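Neuraminidase (PDB 4GDI) probably removes terminal sialic acid from glycoconjugates, as a tetrameric neuraminidase-like beta-propeller on the surface of a bat influenza A virus. Local coordinates at residues A[136-148]-A[161-175]. Numbering follows the deposited sequence.
Sequences TFSASRGGPLRLP and VIVSDGPNVNQSVHR. With NAG (2-acetamido-2-deoxy-beta-D-glucopyranose), chain P.
Asp165 pushes its carboxylate into the turn 139-143, where backbone N-H groups converge on both oxygens. With CG anti to the backbone N (chi1 -165°), the group reaches Ser140 N, whose nearly straight bond of 2.9 Å takes the syn lone pair of OD2. Arg141 N meets the same OD2 from above the carboxylate plane, while OD1 accepts from Gly143 N almost head-on and, on its anti side, from Gly166 N. A short acid suits a place with so many N-H donors, and Gly142, Gly143 and Gly166, all at positive phi, let the chain bend round it. Over the carboxylate, Leu145 lays CD2 3.6 Å from Asp165 OD2 and against Val163 CG1. In the six-bladed neuraminidase propeller this connection leads from the outermost strand 132-138 of one four-stranded blade to the next, pairing with strand 158-165 through a single antiparallel bridge, Arg146 with Ser164. Arg146 bends at chi3 (-67°), bringing a guanidinium face over Ser164; a long chain ending in a flat group with several N-H donors suits this place. NH1 donates to Gly166 O at 2.8 Å and NH2 to Asp165 O at 3.2 Å, the latter from above the carbonyl plane, on the face opposite Val173 N; Glu198 takes NE in a salt bridge. Branched Val163 sets CG2 against Leu147 CD2 (4.0 Å) and at the edge of the Phe137 ring, which stacks on Tyr177.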
ATOM      1  N   THR A 136     -28.006   6.406 -15.768  1.00 30.08           N
ATOM      2  CA  THR A 136     -28.179   7.773 -15.321  1.00 32.17           C
ATOM      3  C   THR A 136     -29.649   8.133 -15.380  1.00 36.20           C
ATOM      4  O   THR A 136     -30.406   7.554 -16.173  1.00 26.72           O
ATOM      5  CB  THR A 136     -27.471   8.759 -16.251  1.00 41.82           C
ATOM      6  OG1 THR A 136     -28.056   8.665 -17.556  1.00 46.92           O
ATOM      7  CG2 THR A 136     -25.991   8.456 -16.333  1.00 41.43           C
ATOM      8  N   PHE A 137     -30.050   9.092 -14.550  1.00 29.47           N
ATOM      9  CA  PHE A 137     -31.351   9.729 -14.690  1.00 39.34           C
ATOM     10  C   PHE A 137     -31.333  11.132 -14.065  1.00 38.23           C
ATOM     11  O   PHE A 137     -30.500  11.437 -13.215  1.00 43.10           O
ATOM     12  CB  PHE A 137     -32.472   8.852 -14.116  1.00 37.75           C
ATOM     13  CG  PHE A 137     -32.264   8.446 -12.683  1.00 30.45           C
ATOM     14  CD1 PHE A 137     -32.737   9.232 -11.655  1.00 28.06           C
ATOM     15  CD2 PHE A 137     -31.623   7.258 -12.373  1.00 27.58           C
ATOM     16  CE1 PHE A 137     -32.560   8.854 -10.322  1.00 30.28           C
ATOM     17  CE2 PHE A 137     -31.432   6.870 -11.040  1.00 26.56           C
ATOM     18  CZ  PHE A 137     -31.906   7.674 -10.018  1.00 35.72           C
ATOM     19  N   SER A 138     -32.245  11.984 -14.515  1.00 35.69           N
ATOM     20  CA  SER A 138     -32.248  13.396 -14.136  1.00 35.56           C
ATOM     21  C   SER A 138     -33.427  13.755 -13.246  1.00 32.66           C
ATOM     22  O   SER A 138     -34.436  13.061 -13.231  1.00 37.18           O
ATOM     23  CB  SER A 138     -32.309  14.263 -15.395  1.00 35.05           C
ATOM     24  OG  SER A 138     -31.186  14.045 -16.225  1.00 46.61           O
ATOM     25  N   ALA A 139     -33.291  14.860 -12.526  1.00 30.66           N
ATOM     26  CA  ALA A 139     -34.383  15.399 -11.734  1.00 33.57           C
ATOM     27  C   ALA A 139     -35.651  15.471 -12.560  1.00 39.60           C
ATOM     28  O   ALA A 139     -35.603  15.731 -13.763  1.00 37.67           O
ATOM     29  CB  ALA A 139     -34.026  16.784 -11.239  1.00 35.85           C
ATOM     30  N   SER A 140     -36.791  15.255 -11.920  1.00 37.75           N
ATOM     31  CA  SER A 140     -38.067  15.392 -12.618  1.00 49.66           C
ATOM     32  C   SER A 140     -39.075  16.225 -11.831  1.00 49.17           C
ATOM     33  O   SER A 140     -40.146  16.541 -12.337  1.00 45.90           O
ATOM     34  CB  SER A 140     -38.655  14.014 -12.928  1.00 45.00           C
ATOM     35  OG  SER A 140     -39.038  13.344 -11.741  1.00 48.63           O
ATOM     36  N   ARG A 141     -38.734  16.577 -10.598  1.00 37.60           N
ATOM     37  CA  ARG A 141     -39.623  17.369  -9.765  1.00 36.81           C
ATOM     38  C   ARG A 141     -38.923  18.642  -9.306  1.00 40.61           C
ATOM     39  O   ARG A 141     -39.248  19.207  -8.261  1.00 35.21           O
ATOM     40  CB  ARG A 141     -40.094  16.544  -8.570  1.00 40.10           C
ATOM     41  CG  ARG A 141     -40.915  15.322  -8.957  1.00 50.08           C
ATOM     42  CD  ARG A 141     -42.290  15.721  -9.480  1.00 54.66           C
ATOM     43  NE  ARG A 141     -43.237  14.609  -9.447  1.00 75.04           N
ATOM     44  CZ  ARG A 141     -43.394  13.713 -10.422  1.00 82.40           C
ATOM     45  NH1 ARG A 141     -42.663  13.772 -11.531  1.00 74.88           N
ATOM     46  NH2 ARG A 141     -44.291  12.744 -10.285  1.00 82.68           N
ATOM     47  N   GLY A 142     -37.952  19.093 -10.091  1.00 39.58           N
ATOM     48  CA  GLY A 142     -37.300  20.363  -9.826  1.00 37.63           C
ATOM     49  C   GLY A 142     -35.905  20.256  -9.246  1.00 41.51           C
ATOM     50  O   GLY A 142     -35.133  21.219  -9.301  1.00 36.59           O
ATOM     51  N   GLY A 143     -35.571  19.097  -8.685  1.00 33.74           N
ATOM     52  CA  GLY A 143     -34.247  18.896  -8.129  1.00 25.09           C
ATOM     53  C   GLY A 143     -34.033  19.649  -6.839  1.00 28.87           C
ATOM     54  O   GLY A 143     -34.929  20.334  -6.364  1.00 40.77           O
ATOM     55  N   PRO A 144     -32.851  19.482  -6.238  1.00 26.70           N
ATOM     56  CA  PRO A 144     -31.849  18.532  -6.730  1.00 28.99           C
ATOM     57  C   PRO A 144     -32.227  17.099  -6.382  1.00 29.35           C
ATOM     58  O   PRO A 144     -32.964  16.871  -5.420  1.00 31.15           O
ATOM     59  CB  PRO A 144     -30.593  18.936  -5.960  1.00 30.37           C
ATOM     60  CG  PRO A 144     -31.114  19.469  -4.663  1.00 24.69           C
ATOM     61  CD  PRO A 144     -32.421  20.149  -4.996  1.00 28.21           C
ATOM     62  N   LEU A 145     -31.776  16.138  -7.171  1.00 27.39           N
ATOM     63  CA  LEU A 145     -31.820  14.754  -6.728  1.00 25.06           C
ATOM     64  C   LEU A 145     -30.899  14.584  -5.526  1.00 26.39           C
ATOM     65  O   LEU A 145     -29.823  15.184  -5.469  1.00 23.45           O
ATOM     66  CB  LEU A 145     -31.425  13.807  -7.851  1.00 25.70           C
ATOM     67  CG  LEU A 145     -32.424  13.782  -8.999  1.00 32.36           C
ATOM     68  CD1 LEU A 145     -31.878  12.933 -10.124  1.00 31.26           C
ATOM     69  CD2 LEU A 145     -33.786  13.271  -8.539  1.00 33.29           C
ATOM     70  N   ARG A 146     -31.355  13.783  -4.568  1.00 21.69           N
ATOM     71  CA  ARG A 146     -30.659  13.601  -3.304  1.00 25.91           C
ATOM     72  C   ARG A 146     -30.530  12.124  -2.961  1.00 24.06           C
ATOM     73  O   ARG A 146     -31.524  11.407  -2.872  1.00 25.07           O
ATOM     74  CB  ARG A 146     -31.404  14.336  -2.182  1.00 27.23           C
ATOM     75  CG  ARG A 146     -31.596  15.824  -2.479  1.00 26.15           C
ATOM     76  CD  ARG A 146     -32.257  16.558  -1.342  1.00 26.96           C
ATOM     77  NE  ARG A 146     -33.648  16.203  -1.065  1.00 27.97           N
ATOM     78  CZ  ARG A 146     -34.700  16.580  -1.791  1.00 26.93           C
ATOM     79  NH1 ARG A 146     -34.543  17.242  -2.933  1.00 29.96           N
ATOM     80  NH2 ARG A 146     -35.923  16.261  -1.389  1.00 23.50           N
ATOM     81  N   LEU A 147     -29.288  11.679  -2.810  1.00 20.86           N
ATOM     82  CA  LEU A 147     -28.982  10.348  -2.296  1.00 20.72           C
ATOM     83  C   LEU A 147     -28.793  10.383  -0.775  1.00 25.81           C
ATOM     84  O   LEU A 147     -28.398  11.406  -0.221  1.00 24.96           O
ATOM     85  CB  LEU A 147     -27.748   9.808  -3.008  1.00 19.51           C
ATOM     86  CG  LEU A 147     -28.061   9.462  -4.470  1.00 21.77           C
ATOM     87  CD1 LEU A 147     -26.816   9.385  -5.383  1.00 23.01           C
ATOM     88  CD2 LEU A 147     -28.808   8.139  -4.504  1.00 23.87           C
ATOM     89  N   PRO A 148     -29.067   9.260  -0.090  1.00 23.80           N
ATOM     90  CA  PRO A 148     -29.187   9.356   1.374  1.00 25.38           C
ATOM     91  C   PRO A 148     -27.892   9.369   2.197  1.00 22.97           C
ATOM     92  O   PRO A 148     -27.968   9.523   3.419  1.00 25.15           O
ATOM     93  CB  PRO A 148     -30.003   8.118   1.730  1.00 22.41           C
ATOM     94  CG  PRO A 148     -29.681   7.132   0.651  1.00 24.83           C
ATOM     95  CD  PRO A 148     -29.460   7.932  -0.597  1.00 23.24           C
ATOM     96  N   VAL A 161     -32.297   1.568  -3.282  1.00 23.98           N
ATOM     97  CA  VAL A 161     -31.873   2.832  -2.696  1.00 20.13           C
ATOM     98  C   VAL A 161     -33.025   3.819  -2.750  1.00 27.90           C
ATOM     99  O   VAL A 161     -33.840   3.776  -3.668  1.00 23.83           O
ATOM    100  CB  VAL A 161     -30.660   3.394  -3.423  1.00 19.83           C
ATOM    101  CG1 VAL A 161     -31.001   3.707  -4.879  1.00 27.44           C
ATOM    102  CG2 VAL A 161     -30.133   4.623  -2.720  1.00 26.16           C
ATOM    103  N   ILE A 162     -33.111   4.673  -1.739  1.00 25.71           N
ATOM    104  CA  ILE A 162     -34.096   5.745  -1.703  1.00 22.18           C
ATOM    105  C   ILE A 162     -33.504   6.996  -2.346  1.00 26.37           C
ATOM    106  O   ILE A 162     -32.449   7.464  -1.939  1.00 24.79           O
ATOM    107  CB  ILE A 162     -34.525   6.097  -0.257  1.00 25.58           C
ATOM    108  CG1 ILE A 162     -34.975   4.838   0.506  1.00 29.36           C
ATOM    109  CG2 ILE A 162     -35.643   7.122  -0.267  1.00 30.73           C
ATOM    110  CD1 ILE A 162     -36.031   4.050  -0.194  1.00 33.25           C
ATOM    111  N   VAL A 163     -34.185   7.523  -3.357  1.00 23.19           N
ATOM    112  CA  VAL A 163     -33.784   8.775  -3.991  1.00 22.82           C
ATOM    113  C   VAL A 163     -34.842   9.855  -3.743  1.00 25.61           C
ATOM    114  O   VAL A 163     -36.038   9.596  -3.883  1.00 24.66           O
ATOM    115  CB  VAL A 163     -33.629   8.587  -5.508  1.00 23.77           C
ATOM    116  CG1 VAL A 163     -33.353   9.916  -6.186  1.00 24.78           C
ATOM    117  CG2 VAL A 163     -32.523   7.581  -5.815  1.00 27.88           C
ATOM    118  N   SER A 164     -34.406  11.061  -3.384  1.00 22.35           N
ATOM    119  CA  SER A 164     -35.339  12.158  -3.116  1.00 24.91           C
ATOM    120  C   SER A 164     -35.167  13.287  -4.131  1.00 26.40           C
ATOM    121  O   SER A 164     -34.078  13.488  -4.675  1.00 21.30           O
ATOM    122  CB  SER A 164     -35.161  12.693  -1.699  1.00 28.16           C
ATOM    123  OG  SER A 164     -35.333  11.664  -0.744  1.00 27.65           O
ATOM    124  N   ASP A 165     -36.258  14.009  -4.371  1.00 29.48           N
ATOM    125  CA  ASP A 165     -36.334  15.043  -5.404  1.00 28.30           C
ATOM    126  C   ASP A 165     -37.224  16.152  -4.858  1.00 33.04           C
ATOM    127  O   ASP A 165     -37.922  15.960  -3.855  1.00 27.59           O
ATOM    128  CB  ASP A 165     -36.939  14.446  -6.672  1.00 24.31           C
ATOM    129  CG  ASP A 165     -36.731  15.314  -7.914  1.00 36.74           C
ATOM    130  OD1 ASP A 165     -36.340  16.497  -7.797  1.00 34.97           O
ATOM    131  OD2 ASP A 165     -37.001  14.797  -9.021  1.00 36.36           O
ATOM    132  N   GLY A 166     -37.194  17.319  -5.492  1.00 34.12           N
ATOM    133  CA  GLY A 166     -38.024  18.433  -5.062  1.00 27.98           C
ATOM    134  C   GLY A 166     -37.274  19.486  -4.268  1.00 29.16           C
ATOM    135  O   GLY A 166     -36.525  19.161  -3.355  1.00 33.68           O
ATOM    136  N   PRO A 167     -37.485  20.775  -4.599  1.00 37.34           N
ATOM    137  CA  PRO A 167     -36.732  21.874  -3.975  1.00 36.54           C
ATOM    138  C   PRO A 167     -37.089  22.172  -2.524  1.00 34.00           C
ATOM    139  O   PRO A 167     -36.287  22.777  -1.824  1.00 38.62           O
ATOM    140  CB  PRO A 167     -37.111  23.090  -4.833  1.00 40.45           C
ATOM    141  CG  PRO A 167     -38.411  22.735  -5.452  1.00 45.24           C
ATOM    142  CD  PRO A 167     -38.334  21.256  -5.702  1.00 39.45           C
ATOM    143  N   ASN A 168     -38.271  21.772  -2.075  1.00 35.65           N
ATOM    144  CA  ASN A 168     -38.711  22.140  -0.734  1.00 44.42           C
ATOM    145  C   ASN A 168     -39.116  20.965   0.140  1.00 36.58           C
ATOM    146  O   ASN A 168     -39.837  20.071  -0.297  1.00 36.84           O
ATOM    147  CB  ASN A 168     -39.866  23.134  -0.831  1.00 63.15           C
ATOM    148  CG  ASN A 168     -39.485  24.373  -1.609  1.00 48.95           C
ATOM    149  OD1 ASN A 168     -40.090  24.683  -2.633  1.00 44.80           O
ATOM    150  ND2 ASN A 168     -38.460  25.078  -1.134  1.00 49.25           N
ATOM    151  N   VAL A 169     -38.669  20.996   1.393  1.00 31.79           N
ATOM    152  CA  VAL A 169     -38.954  19.918   2.324  1.00 38.15           C
ATOM    153  C   VAL A 169     -40.452  19.758   2.592  1.00 38.82           C
ATOM    154  O   VAL A 169     -40.870  18.730   3.126  1.00 37.14           O
ATOM    155  CB  VAL A 169     -38.225  20.109   3.665  1.00 31.98           C
ATOM    156  CG1 VAL A 169     -36.725  20.238   3.447  1.00 44.24           C
ATOM    157  CG2 VAL A 169     -38.775  21.316   4.417  1.00 36.52           C
ATOM    158  N   ASN A 170     -41.256  20.763   2.231  1.00 42.17           N
ATOM    159  CA  ASN A 170     -42.705  20.691   2.449  1.00 36.91           C
ATOM    160  C   ASN A 170     -43.461  20.122   1.258  1.00 38.92           C
ATOM    161  O   ASN A 170     -44.675  19.940   1.311  1.00 41.36           O
ATOM    162  CB  ASN A 170     -43.293  22.050   2.873  1.00 51.06           C
ATOM    163  CG  ASN A 170     -43.129  23.134   1.815  1.00 58.70           C
ATOM    164  OD1 ASN A 170     -42.935  22.849   0.634  1.00 49.93           O
ATOM    165  ND2 ASN A 170     -43.227  24.396   2.248  1.00 68.89           N
ATOM    166  N   GLN A 171     -42.742  19.822   0.184  1.00 43.92           N
ATOM    167  CA  GLN A 171     -43.326  19.042  -0.902  1.00 48.86           C
ATOM    168  C   GLN A 171     -42.274  18.153  -1.567  1.00 47.80           C
ATOM    169  O   GLN A 171     -42.073  18.203  -2.780  1.00 42.83           O
ATOM    170  CB  GLN A 171     -44.004  19.955  -1.928  1.00 55.76           C
ATOM    171  CG  GLN A 171     -43.197  21.183  -2.282  1.00 75.90           C
ATOM    172  CD  GLN A 171     -43.922  22.091  -3.254  1.00 91.21           C
ATOM    173  OE1 GLN A 171     -44.854  21.668  -3.944  1.00 92.49           O
ATOM    174  NE2 GLN A 171     -43.503  23.351  -3.309  1.00 93.05           N
ATOM    175  N   SER A 172     -41.613  17.332  -0.760  1.00 42.00           N
ATOM    176  CA  SER A 172     -40.564  16.459  -1.267  1.00 34.10           C
ATOM    177  C   SER A 172     -41.136  15.213  -1.919  1.00 29.85           C
ATOM    178  O   SER A 172     -42.245  14.781  -1.605  1.00 27.71           O
ATOM    179  CB  SER A 172     -39.614  16.068  -0.137  1.00 33.63           C
ATOM    180  OG  SER A 172     -40.318  15.492   0.944  1.00 33.68           O
ATOM    181  N   VAL A 173     -40.366  14.637  -2.837  1.00 27.71           N
ATOM    182  CA  VAL A 173     -40.743  13.390  -3.490  1.00 33.31           C
ATOM    183  C   VAL A 173     -39.689  12.334  -3.145  1.00 27.54           C
ATOM    184  O   VAL A 173     -38.503  12.636  -3.108  1.00 29.36           O
ATOM    185  CB  VAL A 173     -40.859  13.579  -5.014  1.00 31.90           C
ATOM    186  CG1 VAL A 173     -41.166  12.257  -5.704  1.00 42.04           C
ATOM    187  CG2 VAL A 173     -41.939  14.609  -5.328  1.00 38.82           C
ATOM    188  N   HIS A 174     -40.132  11.112  -2.866  1.00 26.19           N
ATOM    189  CA  HIS A 174     -39.232  10.035  -2.463  1.00 26.40           C
ATOM    190  C   HIS A 174     -39.578   8.767  -3.225  1.00 23.92           C
ATOM    191  O   HIS A 174     -40.730   8.359  -3.287  1.00 28.46           O
ATOM    192  CB  HIS A 174     -39.324   9.823  -0.953  1.00 24.31           C
ATOM    193  CG  HIS A 174     -39.150  11.087  -0.183  1.00 20.53           C
ATOM    194  ND1 HIS A 174     -37.914  11.671   0.016  1.00 24.64           N
ATOM    195  CD2 HIS A 174     -40.055  11.936   0.358  1.00 24.35           C
ATOM    196  CE1 HIS A 174     -38.064  12.797   0.682  1.00 28.26           C
ATOM    197  NE2 HIS A 174     -39.357  12.981   0.908  1.00 22.50           N
ATOM    198  N   ARG A 175     -38.565   8.181  -3.849  1.00 24.43           N
ATOM    199  CA  ARG A 175     -38.746   6.985  -4.650  1.00 22.95           C
ATOM    200  C   ARG A 175     -37.794   5.874  -4.209  1.00 27.12           C
ATOM    201  O   ARG A 175     -36.644   6.139  -3.859  1.00 24.50           O
ATOM    202  CB  ARG A 175     -38.440   7.305  -6.111  1.00 29.18           C
ATOM    203  CG  ARG A 175     -39.388   8.285  -6.749  1.00 31.04           C
ATOM    204  CD  ARG A 175     -39.025   8.507  -8.205  1.00 42.35           C
ATOM    205  NE  ARG A 175     -40.063   9.256  -8.899  1.00 49.92           N
ATOM    206  CZ  ARG A 175     -40.062   9.513 -10.201  1.00 54.21           C
ATOM    207  NH1 ARG A 175     -39.066   9.081 -10.972  1.00 40.07           N
ATOM    208  NH2 ARG A 175     -41.066  10.204 -10.731  1.00 53.96           N
TER
HETATM  209  C1  NAG P 507     -42.621  25.329   1.322  1.00 72.11           C
HETATM  210  C2  NAG P 507     -43.613  26.394   0.851  1.00 80.84           C
HETATM  211  C3  NAG P 507     -42.947  27.334  -0.140  1.00 79.84           C
HETATM  212  C4  NAG P 507     -41.777  27.974   0.589  1.00 79.87           C
HETATM  213  C5  NAG P 507     -40.804  26.864   0.981  1.00 68.01           C
HETATM  214  C6  NAG P 507     -39.520  27.409   1.612  1.00 67.85           C
HETATM  215  C7  NAG P 507     -46.025  26.211   0.695  1.00 83.52           C
HETATM  216  C8  NAG P 507     -47.015  26.549  -0.381  1.00 87.72           C
HETATM  217  N2  NAG P 507     -44.819  25.816   0.286  1.00 89.09           N
HETATM  218  O3  NAG P 507     -43.855  28.310  -0.600  1.00 79.33           O
HETATM  219  O4  NAG P 507     -41.161  28.951  -0.221  1.00 88.66           O
HETATM  220  O5  NAG P 507     -41.443  25.932   1.843  1.00 68.02           O
HETATM  221  O6  NAG P 507     -39.749  27.983   2.883  1.00 73.61           O
HETATM  222  O7  NAG P 507     -46.338  26.308   1.882  1.00 69.13           O
HETATM  223  O   HOH W   1     -38.082  12.102  -8.968  1.00 43.80           O
HETATM  224  O   HOH W   2     -32.857  10.493  -0.189  1.00 33.71           O